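Local coordinates for protein ribose 5-phosphate isomerase (Giardia lamblia, PDB 3S5P) that probably interconverts ribose 5-phosphate and ribulose 5-phosphate in the pentose phosphate pathway, at residues R103-S108 with N120-L125. Numbering follows the deposited sequence.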
ATOM      1  N   ARG A 103       6.000  -7.869  -4.263  1.00 38.09           N
ATOM      2  CA  ARG A 103       4.719  -7.503  -3.718  1.00 37.06           C
ATOM      3  C   ARG A 103       4.971  -6.723  -2.426  1.00 36.62           C
ATOM      4  O   ARG A 103       5.336  -7.305  -1.383  1.00 37.10           O
ATOM      5  CB  ARG A 103       3.896  -8.760  -3.469  1.00 36.65           C
ATOM      6  CG  ARG A 103       3.493  -9.426  -4.772  1.00 39.19           C
ATOM      7  CD  ARG A 103       3.080 -10.904  -4.610  1.00 39.98           C
ATOM      8  NE  ARG A 103       4.167 -11.787  -4.169  1.00 38.89           N
ATOM      9  CZ  ARG A 103       5.091 -12.295  -4.973  1.00 42.53           C
ATOM     10  NH1 ARG A 103       5.128 -11.942  -6.264  1.00 42.93           N
ATOM     11  NH2 ARG A 103       6.016 -13.116  -4.478  1.00 42.88           N
ATOM     12  N   CYS A 104       4.757  -5.415  -2.503  1.00 35.27           N
ATOM     13  CA  CYS A 104       5.118  -4.532  -1.428  1.00 35.70           C
ATOM     14  C   CYS A 104       3.879  -4.009  -0.717  1.00 35.42           C
ATOM     15  O   CYS A 104       2.943  -3.460  -1.328  1.00 35.60           O
ATOM     16  CB  CYS A 104       6.021  -3.404  -1.930  1.00 35.77           C
ATOM     17  SG  CYS A 104       6.555  -2.227  -0.683  1.00 36.70           S
ATOM     18  N   ALA A 105       3.896  -4.217   0.591  1.00 34.84           N
ATOM     19  CA  ALA A 105       2.788  -3.914   1.461  1.00 34.78           C
ATOM     20  C   ALA A 105       3.188  -2.707   2.304  1.00 34.82           C
ATOM     21  O   ALA A 105       4.155  -2.779   3.048  1.00 34.66           O
ATOM     22  CB  ALA A 105       2.525  -5.111   2.349  1.00 33.86           C
ATOM     23  N   LEU A 106       2.468  -1.599   2.157  1.00 35.30           N
ATOM     24  CA  LEU A 106       2.615  -0.464   3.064  1.00 35.53           C
ATOM     25  C   LEU A 106       1.625  -0.667   4.218  1.00 36.07           C
ATOM     26  O   LEU A 106       0.408  -0.595   4.041  1.00 36.07           O
ATOM     27  CB  LEU A 106       2.307   0.835   2.322  1.00 36.39           C
ATOM     28  CG  LEU A 106       2.249   2.109   3.174  1.00 37.13           C
ATOM     29  CD1 LEU A 106       3.552   2.292   3.953  1.00 34.97           C
ATOM     30  CD2 LEU A 106       1.902   3.304   2.317  1.00 35.68           C
ATOM     31  N   CYS A 107       2.149  -0.907   5.408  1.00 36.13           N
ATOM     32  CA  CYS A 107       1.343  -1.346   6.545  1.00 35.45           C
ATOM     33  C   CYS A 107       1.351  -0.307   7.645  1.00 36.83           C
ATOM     34  O   CYS A 107       2.396   0.270   7.913  1.00 36.67           O
ATOM     35  CB  CYS A 107       1.991  -2.596   7.125  1.00 34.59           C
ATOM     36  SG  CYS A 107       1.852  -4.025   6.023  1.00 33.41           S
ATOM     37  N   SER A 108       0.223  -0.093   8.326  1.00 36.79           N
ATOM     38  CA  SER A 108       0.277   0.825   9.460  1.00 38.81           C
ATOM     39  C   SER A 108      -0.247   0.152  10.730  1.00 38.96           C
ATOM     40  O   SER A 108      -0.322   0.791  11.794  1.00 39.66           O
ATOM     41  CB  SER A 108      -0.496   2.103   9.170  1.00 38.85           C
ATOM     42  OG  SER A 108      -1.829   1.725   9.014  1.00 45.70           O
ATOM     43  N   ASN A 120      -1.820 -11.792   0.657  1.00 40.55           N
ATOM     44  CA  ASN A 120      -1.182 -11.102  -0.484  1.00 40.05           C
ATOM     45  C   ASN A 120       0.219 -11.580  -0.826  1.00 39.66           C
ATOM     46  O   ASN A 120       0.778 -11.157  -1.844  1.00 40.86           O
ATOM     47  CB  ASN A 120      -1.204  -9.581  -0.297  1.00 38.54           C
ATOM     48  CG  ASN A 120      -2.592  -9.059   0.124  1.00 39.59           C
ATOM     49  OD1 ASN A 120      -2.727  -8.435   1.171  1.00 40.62           O
ATOM     50  ND2 ASN A 120      -3.622  -9.332  -0.684  1.00 37.90           N
ATOM     51  N   ASN A 121       0.781 -12.449   0.013  1.00 38.74           N
ATOM     52  CA  ASN A 121       2.131 -12.989  -0.219  1.00 39.43           C
ATOM     53  C   ASN A 121       3.174 -11.881  -0.420  1.00 38.77           C
ATOM     54  O   ASN A 121       4.034 -11.977  -1.284  1.00 39.44           O
ATOM     55  CB  ASN A 121       2.148 -14.002  -1.407  1.00 40.24           C
ATOM     56  CG  ASN A 121       3.387 -14.860  -1.413  1.00 41.69           C
ATOM     57  OD1 ASN A 121       3.989 -15.061  -0.374  1.00 41.95           O
ATOM     58  ND2 ASN A 121       3.806 -15.336  -2.603  1.00 42.71           N
ATOM     59  N   ALA A 122       3.095 -10.829   0.391  1.00 37.30           N
ATOM     60  CA  ALA A 122       4.021  -9.726   0.266  1.00 36.58           C
ATOM     61  C   ALA A 122       5.421 -10.242   0.593  1.00 36.51           C
ATOM     62  O   ALA A 122       5.584 -11.033   1.508  1.00 36.99           O
ATOM     63  CB  ALA A 122       3.641  -8.580   1.174  1.00 35.05           C
ATOM     64  N   ASN A 123       6.408  -9.822  -0.192  1.00 35.71           N
ATOM     65  CA  ASN A 123       7.793 -10.105   0.115  1.00 36.31           C
ATOM     66  C   ASN A 123       8.576  -8.809   0.351  1.00 36.41           C
ATOM     67  O   ASN A 123       9.784  -8.833   0.432  1.00 37.13           O
ATOM     68  CB  ASN A 123       8.454 -10.968  -1.008  1.00 36.55           C
ATOM     69  CG  ASN A 123       8.216 -10.411  -2.398  1.00 35.43           C
ATOM     70  OD1 ASN A 123       7.712  -9.304  -2.553  1.00 36.08           O
ATOM     71  ND2 ASN A 123       8.575 -11.177  -3.418  1.00 33.27           N
ATOM     72  N   ALA A 124       7.880  -7.670   0.408  1.00 36.35           N
ATOM     73  CA  ALA A 124       8.505  -6.396   0.756  1.00 36.41           C
ATOM     74  C   ALA A 124       7.572  -5.687   1.701  1.00 36.35           C
ATOM     75  O   ALA A 124       6.357  -5.698   1.499  1.00 36.65           O
ATOM     76  CB  ALA A 124       8.754  -5.549  -0.482  1.00 37.13           C
ATOM     77  N   LEU A 125       8.123  -5.099   2.756  1.00 36.35           N
ATOM     78  CA  LEU A 125       7.330  -4.305   3.667  1.00 35.60           C
ATOM     79  C   LEU A 125       7.811  -2.863   3.531  1.00 36.74           C
ATOM     80  O   LEU A 125       9.017  -2.604   3.628  1.00 38.09           O
ATOM     81  CB  LEU A 125       7.556  -4.795   5.104  1.00 35.33           C
ATOM     82  CG  LEU A 125       6.933  -3.954   6.237  1.00 35.12           C
ATOM     83  CD1 LEU A 125       5.396  -3.957   6.143  1.00 33.10           C
ATOM     84  CD2 LEU A 125       7.371  -4.448   7.617  1.00 33.23           C
TER
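C107, just past the end of strand 104-106, meets L125 on the face of the sheet that carries A105, where the L125 methyl CD1 lies 3.5 Å from C107 SG. In L125, chi1 of 172° and chi2 of 64° turn CD1 back toward C107 and to 3.5 Å from A105 O. A long branched side chain suits this place, because it packs against I140 and F144 of helix 134-146; I140 also touches C107. On the same face, A105 CB touches A122 CB at 3.8 Å; single methyls suit this place because A116 of helix 110-118 comes down on both. C104 and A124 occupy the other face, both short enough for CB to meet CB at 3.8 Å, and S93 and A96 of helix 90-97 cover the cysteine there.

Between these layers the parallel backbones are joined. A105 N gives a nearly straight bond to A124 O, 3.0 Å long, while R103 O is gripped by two backbone N-H groups, those of N123 and A124.

Where the strands begin, asparagine and arginine extend the pairing. N123 OD1 takes the R103 backbone N-H at 2.8 Å in an almost linear bond. The N123 chi1 of 50° sets CG between the backbone N and carbonyl carbon, and N123 ND2 binds G101 O, so both ends of the amide are held. R103 brings NE to N121 O, 2.9 Å away and close to the guanidinium plane, while N123 ND2 lies over one guanidinium face. N121, just after helix 110-118, takes positive phi, which asparagine tolerates well, and R117 binds its OD1.

Strand 104-106, helix 110-118 and strand 124-128 thus form a beta-alpha-beta crossover at one edge of the chain's five-stranded parallel sheet, the Rossmann-like alpha/beta/alpha core of the RpiB/LacAB family.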